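Local atomic coordinates of predicted metal-dependent phosphohydrolase (Magnetospirillum magnetotacticum MS-1, PDB entry 3KH1), a protein that probably acts as a metal-dependent phosphohydrolase of the HD-domain superfamily, with 5'-deoxynucleotidase activity suggested by its family. Residues Gln29-Leu32 against Arg37-Asn40; Ala49-Leu54 against Asp141-Leu146; Met14-Glu19 against His75-Ile80. One frame throughout, in Å; residues are numbered along the deposited sequence.

In the fold
The three contacts differ in chemistry as they differ in place. Interaction 1, partly buried, its centre about 13 Å from that of the chain, is held by backbone hydrogen bonds between two short strands and carries charged side chains on its flanks. Interaction 2 is fully buried between helices 41-54 and 132-151 and is made by carbon and selenium atoms alone. Interaction 3, also partly buried, joins helix 8-19 to residues 75-80 mainly through an aromatic-aliphatic contact. Interactions 1 and 2 are coupled: strand 38-40 runs into helix 41-54, and E39 OE2 probably accepts a hydrogen bond from Q144 NE2. Interactions 2 and 3 meet where D141 packs on H75, and all three reach the second subunit.

Interaction 1 (Gln29-Leu32 against Arg37-Asn40); sequences QTLL and RREN. With ACT (acetate ion), chain D.
A small antiparallel beta hairpin brings L31 against R38 as a non-hydrogen-bonded pair, with CA atoms 4.3 Å apart and side chains diverging. The backbone bonds that define the register flank it: E39 N gives a nearly straight bond to T30 O (2.9 Å, 174°), and L32 N binds R37 O at 3.0 Å. L32 CD2 stands 3.6 Å above the centre of one face of the R37 guanidinium, while CD1 reaches R37 NH1 at 3.7 Å. R37 gets there with CG wedged between backbone N and carbonyl carbon (chi1 58°); the chain is extended to NE, and NH1 makes a bent bond (137°) to R38 O and a salt bridge to E43. With an alanine here, L32 CD2 would probably lose the face it lies on, and R38 O and E43 their partner. R38 grips an acetate, probably from the crystallisation liquor: N and NE both donate to OXT, and NH2 to O at 3.0 Å. E39 lies alongside T30, its OE2 salt-bridged to K24 of the second subunit, and the T30 side chain is about 3 Å from a calcium ion. N40 N-caps helix 41-54, so the hairpin leads into the HD-domain helices.

Interaction 2 (Ala49-Leu54 against Asp141-Leu146); sequences ATMAFL and DRLQPL
M51, Q144 and L143 carry this helix-to-helix contact inside the largely helical HD domain, where helix 41-54 faces helix 132-151 across a CA separation of 8.8 Å between M51 and Q144. M51, a selenomethionine, buries far more surface than either partner. Its CG points away from the carbonyl carbon, and this first torsion and the extended chi2 carry the selenium to the aliphatic stem of Q144, 3.8 Å from CB and 3.9 Å from CG, the two side chains crossing at about a right angle. The bend at chi3 (67°) then turns CE toward L143. Only carbon and selenium meet here, so the contact is dispersion packing. The amide of Q144 takes no part in it: CG is anti to the backbone N (chi1 -177°), and the bend at chi2 carries the amide off toward E39 and H47, to which NE2 is hydrogen-bonded. NE2, at least, is satisfied there. V17 of the second subunit packs on M51 and M14 of that subunit on L143, so the second subunit packs against this contact. The far end of M51 finishes on the leucine, CE lying 3.8 Å from L143 CD2.

Interaction 3 (Met14-Glu19 against His75-Ile80); sequences MSFVVE and HDIVEI
F16, on helix 8-19, reaches across to I77 in the type I beta turn that spans D76 to E79. Its CB is still far from the turn, 7.6 Å from I77 CD1, and the ring closes that gap because CG is anti to the backbone N (chi1 -175°), which sends it outward from the helix. CG lies 6.2 Å from the same methyl, and CD1 and CD2 are also beyond contact with it. Touching begins at the next pair of ring atoms: CE2 approaches I77 CD1 at 4.1 Å, and CE1 comes to 4.4 Å from the other methyl, I77 CG2. At the tip, CZ makes the closest approach, 3.8 Å to I77 CD1. The methyl arrives obliquely, and the two side chains come from opposite directions, so the pair is a simple aromatic-aliphatic touch. One helical turn along, the backbone oxygen E19 O lies 4.3 Å from I80 CD1, a looser contact; the carboxylate of E19 is salt-bridged through OE2 to K22 and R106. H75, just before the turn, and D76, its first residue, are probably the His-Asp pair that names the HD family. F16 also packs on F108 of helix 96-108, on L111 in the loop beyond, and on L54 of the second subunit, while V78 lies against helix 96-108, placing the contact between helix 8-19, helix 96-108, the turn D76-E79 and helix 79-82.

Interaction 1 (Gln29-Leu32 against Arg37-Asn40)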
ATOM      1  N   GLN A  29      -0.657 -11.612 -12.377  1.00  9.67           N
ATOM      2  CA  GLN A  29      -0.297 -13.041 -12.503  1.00  9.71           C
ATOM      3  C   GLN A  29       0.677 -13.539 -11.438  1.00  9.58           C
ATOM      4  O   GLN A  29       0.789 -14.757 -11.224  1.00 10.60           O
ATOM      5  CB  GLN A  29       0.288 -13.327 -13.887  1.00 10.24           C
ATOM      6  CG  GLN A  29      -0.735 -13.187 -14.959  1.00 11.14           C
ATOM      7  CD  GLN A  29      -1.889 -14.150 -14.744  1.00 12.32           C
ATOM      8  OE1 GLN A  29      -1.689 -15.378 -14.731  1.00 13.27           O
ATOM      9  NE2 GLN A  29      -3.107 -13.606 -14.575  1.00 13.73           N
ATOM     10  N   THR A  30       1.353 -12.639 -10.746  1.00  9.62           N
ATOM     11  CA  THR A  30       2.180 -12.958  -9.600  1.00  9.83           C
ATOM     12  C   THR A  30       1.344 -13.622  -8.553  1.00  9.65           C
ATOM     13  O   THR A  30       0.273 -13.172  -8.270  1.00 10.78           O
ATOM     14  CB  THR A  30       2.782 -11.644  -9.024  1.00 10.92           C
ATOM     15  OG1 THR A  30       3.456 -10.892 -10.074  1.00 13.78           O
ATOM     16  CG2 THR A  30       3.660 -11.922  -7.817  1.00 12.33           C
ATOM     17  N   LEU A  31       1.843 -14.713  -8.000  1.00  9.17           N
ATOM     18  CA  LEU A  31       1.192 -15.382  -6.877  1.00  9.19           C
ATOM     19  C   LEU A  31       1.755 -14.890  -5.569  1.00  9.13           C
ATOM     20  O   LEU A  31       2.912 -14.515  -5.478  1.00  9.64           O
ATOM     21  CB  LEU A  31       1.349 -16.899  -6.955  1.00 10.22           C
ATOM     22  CG  LEU A  31       0.892 -17.577  -8.250  1.00  9.83           C
ATOM     23  CD1 LEU A  31       1.113 -19.107  -8.167  1.00 11.78           C
ATOM     24  CD2 LEU A  31      -0.556 -17.255  -8.538  1.00 12.98           C
ATOM     25  N   LEU A  32       0.920 -14.892  -4.543  1.00  8.78           N
ATOM     26  CA  LEU A  32       1.471 -14.831  -3.188  1.00  9.25           C
ATOM     27  C   LEU A  32       2.529 -15.939  -3.017  1.00  8.81           C
ATOM     28  O   LEU A  32       2.513 -16.967  -3.673  1.00  9.62           O
ATOM     29  CB  LEU A  32       0.360 -15.005  -2.148  1.00  9.65           C
ATOM     30  CG  LEU A  32      -0.416 -13.733  -1.756  1.00 12.99           C
ATOM     31  CD1 LEU A  32      -0.799 -12.817  -2.849  1.00 15.46           C
ATOM     32  CD2 LEU A  32      -1.489 -14.038  -0.728  1.00 11.74           C
ATOM     33  N   ARG A  37      -3.082 -17.708  -4.034  1.00  9.20           N
ATOM     34  CA  ARG A  37      -3.922 -16.908  -4.936  1.00  8.97           C
ATOM     35  C   ARG A  37      -2.988 -15.928  -5.652  1.00  9.60           C
ATOM     36  O   ARG A  37      -1.849 -15.681  -5.216  1.00  9.28           O
ATOM     37  CB  ARG A  37      -5.046 -16.161  -4.176  1.00  9.17           C
ATOM     38  CG  ARG A  37      -4.494 -15.241  -3.103  1.00  9.77           C
ATOM     39  CD  ARG A  37      -5.622 -14.451  -2.483  1.00  9.39           C
ATOM     40  NE  ARG A  37      -5.200 -13.540  -1.431  1.00  9.74           N
ATOM     41  CZ  ARG A  37      -4.656 -12.368  -1.623  1.00  9.50           C
ATOM     42  NH1 ARG A  37      -4.367 -11.922  -2.841  1.00  9.45           N
ATOM     43  NH2 ARG A  37      -4.323 -11.640  -0.569  1.00 10.20           N
ATOM     44  N   ARG A  38      -3.524 -15.306  -6.695  1.00  9.30           N
ATOM     45  CA  ARG A  38      -2.877 -14.162  -7.357  1.00  9.06           C
ATOM     46  C   ARG A  38      -2.847 -12.966  -6.424  1.00  8.77           C
ATOM     47  O   ARG A  38      -3.806 -12.710  -5.666  1.00  9.40           O
ATOM     48  CB  ARG A  38      -3.641 -13.799  -8.618  1.00  9.77           C
ATOM     49  CG  ARG A  38      -3.487 -14.798  -9.748  1.00 10.04           C
ATOM     50  CD  ARG A  38      -4.534 -14.566 -10.838  1.00 11.70           C
ATOM     51  NE  ARG A  38      -5.861 -14.852 -10.280  1.00 10.00           N
ATOM     52  CZ  ARG A  38      -7.020 -14.479 -10.796  1.00 12.76           C
ATOM     53  NH1 ARG A  38      -7.070 -13.779 -11.924  1.00 14.59           N
ATOM     54  NH2 ARG A  38      -8.161 -14.749 -10.175  1.00 13.22           N
ATOM     55  N   GLU A  39      -1.790 -12.170  -6.557  1.00  9.93           N
ATOM     56  CA  GLU A  39      -1.671 -10.864  -5.948  1.00  9.78           C
ATOM     57  C   GLU A  39      -2.541  -9.820  -6.612  1.00  9.15           C
ATOM     58  O   GLU A  39      -2.692  -9.848  -7.850  1.00  9.80           O
ATOM     59  CB  GLU A  39      -0.175 -10.439  -6.074  1.00 11.80           C
ATOM     60  CG  GLU A  39       0.221  -9.320  -5.252  1.00 12.74           C
ATOM     61  CD  GLU A  39       1.669  -8.919  -5.482  1.00 10.20           C
ATOM     62  OE1 GLU A  39       2.139  -8.792  -6.649  1.00 10.07           O
ATOM     63  OE2 GLU A  39       2.266  -8.600  -4.479  1.00 12.11           O
ATOM     64  N   ASN A  40      -3.143  -8.914  -5.835  1.00  8.43           N
ATOM     65  CA  ASN A  40      -3.840  -7.793  -6.392  1.00  8.58           C
ATOM     66  C   ASN A  40      -2.958  -6.542  -6.478  1.00  8.91           C
ATOM     67  O   ASN A  40      -1.899  -6.446  -5.850  1.00  8.92           O
ATOM     68  CB  ASN A  40      -5.212  -7.556  -5.718  1.00  9.85           C
ATOM     69  CG  ASN A  40      -5.119  -6.896  -4.366  1.00  9.08           C
ATOM     70  OD1 ASN A  40      -4.577  -5.773  -4.224  1.00  9.11           O
ATOM     71  ND2 ASN A  40      -5.716  -7.530  -3.346  1.00 10.75           N
TER
HETATM   72  C   ACT D 201      -6.922 -16.834  -7.475  1.00 10.55           C
HETATM   73  O   ACT D 201      -7.797 -15.955  -7.453  1.00 15.79           O
HETATM   74  OXT ACT D 201      -5.813 -16.546  -7.932  1.00  9.40           O
HETATM   75  CH3 ACT D 201      -7.210 -18.200  -6.939  1.00 11.31           C

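Interaction 2 (Ala49-Leu54 against Asp141-Leu146)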
ATOM      1  N   ALA A  49       6.137  -0.309  -2.108  1.00  8.69           N
ATOM      2  CA  ALA A  49       6.391   0.931  -1.359  1.00  8.80           C
ATOM      3  C   ALA A  49       7.090   0.661  -0.037  1.00  8.59           C
ATOM      4  O   ALA A  49       7.983   1.418   0.356  1.00  9.35           O
ATOM      5  CB  ALA A  49       5.075   1.712  -1.134  1.00  9.12           C
ATOM      6  N   THR A  50       6.730  -0.426   0.636  1.00  8.47           N
ATOM      7  CA  THR A  50       7.416  -0.790   1.854  1.00  9.23           C
ATOM      8  C   THR A  50       8.888  -1.160   1.552  1.00  9.82           C
ATOM      9  O   THR A  50       9.806  -0.744   2.266  1.00  9.99           O
ATOM     10  CB  THR A  50       6.673  -1.966   2.539  1.00  8.84           C
ATOM     11  OG1 THR A  50       5.317  -1.584   2.778  1.00  9.17           O
ATOM     12  CG2 THR A  50       7.306  -2.349   3.859  1.00 10.66           C
HETATM   13  N   MSE A  51       9.103  -1.880   0.458  1.00  9.62           N
HETATM   14  CA  MSE A  51      10.467  -2.197   0.014  1.00  9.84           C
HETATM   15  C   MSE A  51      11.294  -0.939  -0.267  1.00 10.19           C
HETATM   16  O   MSE A  51      12.488  -0.933  -0.020  1.00 11.08           O
HETATM   17  CB  MSE A  51      10.452  -3.042  -1.263  1.00 10.06           C
HETATM   18  CG  MSE A  51      10.001  -4.475  -1.049  1.00 10.39           C
HETATM   19 SE   MSE A  51       9.603  -5.451  -2.657  0.75  7.85          SE
HETATM   20  CE  MSE A  51      11.419  -5.557  -3.438  1.00 13.18           C
ATOM     21  N   ALA A  52      10.688   0.120  -0.806  1.00  9.85           N
ATOM     22  CA  ALA A  52      11.411   1.372  -1.047  1.00  9.78           C
ATOM     23  C   ALA A  52      12.067   1.867   0.241  1.00 10.98           C
ATOM     24  O   ALA A  52      13.213   2.253   0.229  1.00 11.78           O
ATOM     25  CB  ALA A  52      10.470   2.431  -1.669  1.00 10.41           C
ATOM     26  N   PHE A  53      11.306   1.888   1.329  1.00 10.27           N
ATOM     27  CA  PHE A  53      11.845   2.341   2.585  1.00 10.05           C
ATOM     28  C   PHE A  53      12.879   1.366   3.127  1.00 10.25           C
ATOM     29  O   PHE A  53      13.935   1.759   3.583  1.00 12.48           O
ATOM     30  CB  PHE A  53      10.712   2.566   3.600  1.00 10.63           C
ATOM     31  CG  PHE A  53       9.895   3.777   3.323  1.00 10.13           C
ATOM     32  CD1 PHE A  53      10.448   5.051   3.437  1.00 10.58           C
ATOM     33  CD2 PHE A  53       8.582   3.649   2.952  1.00 10.49           C
ATOM     34  CE1 PHE A  53       9.680   6.159   3.178  1.00 11.35           C
ATOM     35  CE2 PHE A  53       7.766   4.770   2.716  1.00 10.30           C
ATOM     36  CZ  PHE A  53       8.307   6.030   2.805  1.00 10.60           C
ATOM     37  N   LEU A  54      12.598   0.075   3.079  1.00 11.09           N
ATOM     38  CA  LEU A  54      13.505  -0.933   3.624  1.00 10.92           C
ATOM     39  C   LEU A  54      14.843  -0.996   2.893  1.00 11.15           C
ATOM     40  O   LEU A  54      15.873  -1.233   3.506  1.00 13.14           O
ATOM     41  CB  LEU A  54      12.859  -2.315   3.563  1.00 10.89           C
ATOM     42  CG  LEU A  54      11.661  -2.596   4.449  1.00 11.96           C
ATOM     43  CD1 LEU A  54      10.895  -3.867   4.013  1.00 12.36           C
ATOM     44  CD2 LEU A  54      12.019  -2.668   5.941  1.00 13.87           C
ATOM     45  N   ASP A 141       9.904  -2.532  -8.341  1.00 10.19           N
ATOM     46  CA  ASP A 141       8.728  -3.143  -8.930  1.00 10.98           C
ATOM     47  C   ASP A 141       9.061  -4.375  -9.763  1.00 11.51           C
ATOM     48  O   ASP A 141       8.280  -5.333  -9.821  1.00 11.93           O
ATOM     49  CB  ASP A 141       7.971  -2.162  -9.793  1.00 12.53           C
ATOM     50  CG  ASP A 141       6.652  -2.698 -10.203  1.00 13.60           C
ATOM     51  OD1 ASP A 141       5.818  -2.918  -9.299  1.00 16.26           O
ATOM     52  OD2 ASP A 141       6.460  -2.842 -11.403  1.00 16.35           O
ATOM     53  N   ARG A 142      10.227  -4.358 -10.410  1.00 10.51           N
ATOM     54  CA  ARG A 142      10.661  -5.492 -11.216  1.00 11.50           C
ATOM     55  C   ARG A 142      11.300  -6.579 -10.365  1.00 10.57           C
ATOM     56  O   ARG A 142      11.291  -7.768 -10.719  1.00 11.81           O
ATOM     57  CB  ARG A 142      11.650  -5.019 -12.280  1.00 12.48           C
ATOM     58  CG  ARG A 142      11.030  -4.134 -13.353  1.00 14.18           C
ATOM     59  CD  ARG A 142      10.587  -4.901 -14.535  1.00 15.20           C
ATOM     60  NE  ARG A 142       9.709  -6.047 -14.309  1.00 16.33           N
ATOM     61  CZ  ARG A 142       8.369  -6.019 -14.180  1.00 17.63           C
ATOM     62  NH1 ARG A 142       7.670  -4.880 -14.305  1.00 20.17           N
ATOM     63  NH2 ARG A 142       7.698  -7.163 -14.007  1.00 20.98           N
ATOM     64  N   LEU A 143      11.882  -6.213  -9.217  1.00 11.04           N
ATOM     65  CA  LEU A 143      12.513  -7.214  -8.334  1.00 10.14           C
ATOM     66  C   LEU A 143      11.492  -8.081  -7.649  1.00  9.62           C
ATOM     67  O   LEU A 143      11.665  -9.298  -7.505  1.00 10.20           O
ATOM     68  CB  LEU A 143      13.314  -6.468  -7.285  1.00 10.48           C
ATOM     69  CG  LEU A 143      13.992  -7.299  -6.187  1.00 10.40           C
ATOM     70  CD1 LEU A 143      14.974  -8.342  -6.773  1.00 13.81           C
ATOM     71  CD2 LEU A 143      14.725  -6.414  -5.163  1.00 12.94           C
ATOM     72  N   GLN A 144      10.428  -7.450  -7.168  1.00 10.37           N
ATOM     73  CA  GLN A 144       9.478  -8.178  -6.341  1.00 10.56           C
ATOM     74  C   GLN A 144       8.867  -9.437  -7.002  1.00  9.57           C
ATOM     75  O   GLN A 144       8.771 -10.492  -6.336  1.00 10.09           O
ATOM     76  CB  GLN A 144       8.432  -7.235  -5.753  1.00  9.87           C
ATOM     77  CG  GLN A 144       7.405  -7.858  -4.788  1.00 10.82           C
ATOM     78  CD  GLN A 144       6.121  -8.266  -5.446  1.00 10.50           C
ATOM     79  OE1 GLN A 144       5.999  -8.328  -6.685  1.00 11.32           O
ATOM     80  NE2 GLN A 144       5.084  -8.466  -4.598  1.00 11.19           N
ATOM     81  N   PRO A 145       8.475  -9.379  -8.282  1.00  9.34           N
ATOM     82  CA  PRO A 145       7.927 -10.587  -8.885  1.00 10.04           C
ATOM     83  C   PRO A 145       8.952 -11.713  -8.987  1.00  9.66           C
ATOM     84  O   PRO A 145       8.579 -12.881  -9.011  1.00 11.05           O
ATOM     85  CB  PRO A 145       7.402 -10.143 -10.253  1.00 11.26           C
ATOM     86  CG  PRO A 145       7.329  -8.703 -10.136  1.00 14.79           C
ATOM     87  CD  PRO A 145       8.240  -8.192  -9.123  1.00 10.80           C
ATOM     88  N   LEU A 146      10.220 -11.367  -9.138  1.00  9.71           N
ATOM     89  CA  LEU A 146      11.296 -12.372  -9.129  1.00 10.84           C
ATOM     90  C   LEU A 146      11.372 -13.083  -7.790  1.00  9.83           C
ATOM     91  O   LEU A 146      11.466 -14.323  -7.707  1.00 10.76           O
ATOM     92  CB  LEU A 146      12.639 -11.760  -9.499  1.00 11.07           C
ATOM     93  CG  LEU A 146      12.705 -11.026 -10.829  1.00 13.25           C
ATOM     94  CD1 LEU A 146      14.129 -10.442 -11.041  1.00 16.16           C
ATOM     95  CD2 LEU A 146      12.272 -11.866 -12.004  1.00 15.29           C
TER

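Interaction 3 (Met14-Glu19 against His75-Ile80)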
HETATM    1  N   MSE A  14     -11.689  13.393  -1.337  1.00 13.20           N
HETATM    2  CA  MSE A  14     -12.333  12.213  -0.757  1.00 13.46           C
HETATM    3  C   MSE A  14     -12.945  11.333  -1.828  1.00 13.66           C
HETATM    4  O   MSE A  14     -12.897  10.103  -1.707  1.00 13.83           O
HETATM    5  CB  MSE A  14     -13.417  12.596   0.255  1.00 13.95           C
HETATM    6  CG  MSE A  14     -12.888  13.312   1.457  1.00 15.57           C
HETATM    7 SE   MSE A  14     -11.447  12.364   2.375  0.75 16.84          SE
HETATM    8  CE  MSE A  14     -11.421  13.453   3.921  1.00 23.00           C
ATOM      9  N   SER A  15     -13.465  11.937  -2.912  1.00 14.15           N
ATOM     10  CA  SER A  15     -14.034  11.149  -3.997  1.00 14.91           C
ATOM     11  C   SER A  15     -12.964  10.234  -4.641  1.00 15.01           C
ATOM     12  O   SER A  15     -13.242   9.072  -4.951  1.00 15.05           O
ATOM     13  CB  SER A  15     -14.698  12.042  -5.019  1.00 16.10           C
ATOM     14  OG  SER A  15     -13.793  12.644  -5.943  1.00 18.28           O
ATOM     15  N   PHE A  16     -11.727  10.734  -4.737  1.00 14.05           N
ATOM     16  CA  PHE A  16     -10.622   9.935  -5.243  1.00 14.17           C
ATOM     17  C   PHE A  16     -10.257   8.829  -4.256  1.00 13.19           C
ATOM     18  O   PHE A  16     -10.106   7.675  -4.649  1.00 12.66           O
ATOM     19  CB  PHE A  16      -9.421  10.841  -5.514  1.00 13.53           C
ATOM     20  CG  PHE A  16      -8.249  10.146  -6.161  1.00 12.84           C
ATOM     21  CD1 PHE A  16      -8.219   9.905  -7.514  1.00 13.93           C
ATOM     22  CD2 PHE A  16      -7.163   9.785  -5.399  1.00 13.04           C
ATOM     23  CE1 PHE A  16      -7.140   9.302  -8.100  1.00 13.68           C
ATOM     24  CE2 PHE A  16      -6.073   9.152  -6.004  1.00 13.20           C
ATOM     25  CZ  PHE A  16      -6.073   8.954  -7.358  1.00 13.10           C
ATOM     26  N   VAL A  17     -10.160   9.174  -2.965  1.00 12.19           N
ATOM     27  CA  VAL A  17      -9.880   8.214  -1.896  1.00 11.97           C
ATOM     28  C   VAL A  17     -10.863   7.047  -1.953  1.00 12.04           C
ATOM     29  O   VAL A  17     -10.456   5.857  -1.831  1.00 12.61           O
ATOM     30  CB  VAL A  17      -9.793   8.863  -0.511  1.00 12.36           C
ATOM     31  CG1 VAL A  17      -9.690   7.791   0.600  1.00 12.37           C
ATOM     32  CG2 VAL A  17      -8.585   9.867  -0.429  1.00 12.50           C
ATOM     33  N   VAL A  18     -12.145   7.348  -2.100  1.00 12.81           N
ATOM     34  CA  VAL A  18     -13.158   6.307  -2.160  1.00 14.16           C
ATOM     35  C   VAL A  18     -13.043   5.462  -3.437  1.00 13.77           C
ATOM     36  O   VAL A  18     -13.161   4.231  -3.396  1.00 13.86           O
ATOM     37  CB  VAL A  18     -14.577   6.921  -1.969  1.00 14.57           C
ATOM     38  CG1 VAL A  18     -15.681   5.906  -2.302  1.00 17.19           C
ATOM     39  CG2 VAL A  18     -14.686   7.488  -0.516  1.00 16.85           C
ATOM     40  N   GLU A  19     -12.857   6.123  -4.578  1.00 13.13           N
ATOM     41  CA  GLU A  19     -12.784   5.453  -5.876  1.00 13.95           C
ATOM     42  C   GLU A  19     -11.657   4.423  -5.947  1.00 13.24           C
ATOM     43  O   GLU A  19     -11.835   3.322  -6.471  1.00 13.73           O
ATOM     44  CB  GLU A  19     -12.603   6.473  -6.970  1.00 15.02           C
ATOM     45  CG  GLU A  19     -12.575   5.851  -8.387  1.00 17.70           C
ATOM     46  CD  GLU A  19     -13.907   5.272  -8.918  1.00 19.70           C
ATOM     47  OE1 GLU A  19     -14.976   5.413  -8.286  1.00 24.05           O
ATOM     48  OE2 GLU A  19     -13.903   4.707 -10.041  1.00 21.68           O
ATOM     49  N   HIS A  75       1.238   4.198  -8.787  1.00 10.45           N
ATOM     50  CA  HIS A  75       1.673   3.808 -10.124  1.00 11.28           C
ATOM     51  C   HIS A  75       0.715   2.922 -10.896  1.00 10.70           C
ATOM     52  O   HIS A  75       0.777   2.929 -12.112  1.00 12.04           O
ATOM     53  CB  HIS A  75       3.101   3.163 -10.118  1.00 11.35           C
ATOM     54  CG  HIS A  75       3.098   1.689  -9.846  1.00 11.87           C
ATOM     55  ND1 HIS A  75       2.924   1.141  -8.577  1.00 11.40           N
ATOM     56  CD2 HIS A  75       3.190   0.639 -10.706  1.00 11.98           C
ATOM     57  CE1 HIS A  75       2.923  -0.187  -8.678  1.00 12.17           C
ATOM     58  NE2 HIS A  75       3.108  -0.514  -9.957  1.00 11.82           N
ATOM     59  N   ASP A  76      -0.117   2.163 -10.187  1.00 10.79           N
ATOM     60  CA  ASP A  76      -1.083   1.289 -10.810  1.00 10.10           C
ATOM     61  C   ASP A  76      -2.526   1.759 -10.731  1.00 10.58           C
ATOM     62  O   ASP A  76      -3.439   1.067 -11.191  1.00 11.62           O
ATOM     63  CB  ASP A  76      -0.990  -0.146 -10.271  1.00 10.31           C
ATOM     64  CG  ASP A  76      -0.009  -1.007 -11.054  1.00 10.98           C
ATOM     65  OD1 ASP A  76       0.339  -0.644 -12.204  1.00 12.38           O
ATOM     66  OD2 ASP A  76       0.321  -2.077 -10.506  1.00 12.01           O
ATOM     67  N   ILE A  77      -2.771   2.959 -10.255  1.00 10.87           N
ATOM     68  CA  ILE A  77      -4.157   3.453 -10.213  1.00 11.38           C
ATOM     69  C   ILE A  77      -4.850   3.393 -11.564  1.00 12.20           C
ATOM     70  O   ILE A  77      -6.050   3.043 -11.632  1.00 12.78           O
ATOM     71  CB  ILE A  77      -4.234   4.825  -9.531  1.00 13.07           C
ATOM     72  CG1 ILE A  77      -4.036   4.632  -7.985  1.00 14.07           C
ATOM     73  CG2 ILE A  77      -5.547   5.561  -9.901  1.00 13.95           C
ATOM     74  CD1 ILE A  77      -3.830   5.939  -7.209  1.00 16.36           C
ATOM     75  N   VAL A  78      -4.112   3.683 -12.644  1.00 12.41           N
ATOM     76  CA  VAL A  78      -4.731   3.570 -13.960  1.00 13.06           C
ATOM     77  C   VAL A  78      -5.311   2.191 -14.280  1.00 12.96           C
ATOM     78  O   VAL A  78      -6.259   2.078 -15.098  1.00 14.41           O
ATOM     79  CB  VAL A  78      -3.766   3.969 -15.110  1.00 13.43           C
ATOM     80  CG1 VAL A  78      -3.487   5.502 -15.045  1.00 14.98           C
ATOM     81  CG2 VAL A  78      -2.475   3.095 -15.123  1.00 14.69           C
ATOM     82  N   GLU A  79      -4.790   1.139 -13.647  1.00 12.05           N
ATOM     83  CA  GLU A  79      -5.292  -0.215 -13.892  1.00 12.35           C
ATOM     84  C   GLU A  79      -6.732  -0.444 -13.422  1.00 13.01           C
ATOM     85  O   GLU A  79      -7.360  -1.417 -13.828  1.00 13.59           O
ATOM     86  CB  GLU A  79      -4.316  -1.284 -13.350  1.00 12.43           C
ATOM     87  CG  GLU A  79      -2.893  -1.135 -13.970  1.00 12.88           C
ATOM     88  CD  GLU A  79      -2.032  -2.373 -13.913  1.00 12.59           C
ATOM     89  OE1 GLU A  79      -2.325  -3.298 -13.164  1.00 14.00           O
ATOM     90  OE2 GLU A  79      -1.042  -2.397 -14.699  1.00 16.27           O
ATOM     91  N   ILE A  80      -7.259   0.410 -12.544  1.00 12.63           N
ATOM     92  CA  ILE A  80      -8.681   0.352 -12.183  1.00 13.20           C
ATOM     93  C   ILE A  80      -9.534   0.273 -13.425  1.00 15.22           C
ATOM     94  O   ILE A  80     -10.506  -0.482 -13.443  1.00 16.48           O
ATOM     95  CB  ILE A  80      -9.095   1.520 -11.266  1.00 13.23           C
ATOM     96  CG1 ILE A  80      -8.473   1.370  -9.881  1.00 13.05           C
ATOM     97  CG2 ILE A  80     -10.611   1.670 -11.192  1.00 14.93           C
ATOM     98  CD1 ILE A  80      -8.477   2.623  -9.072  1.00 12.99           C
TER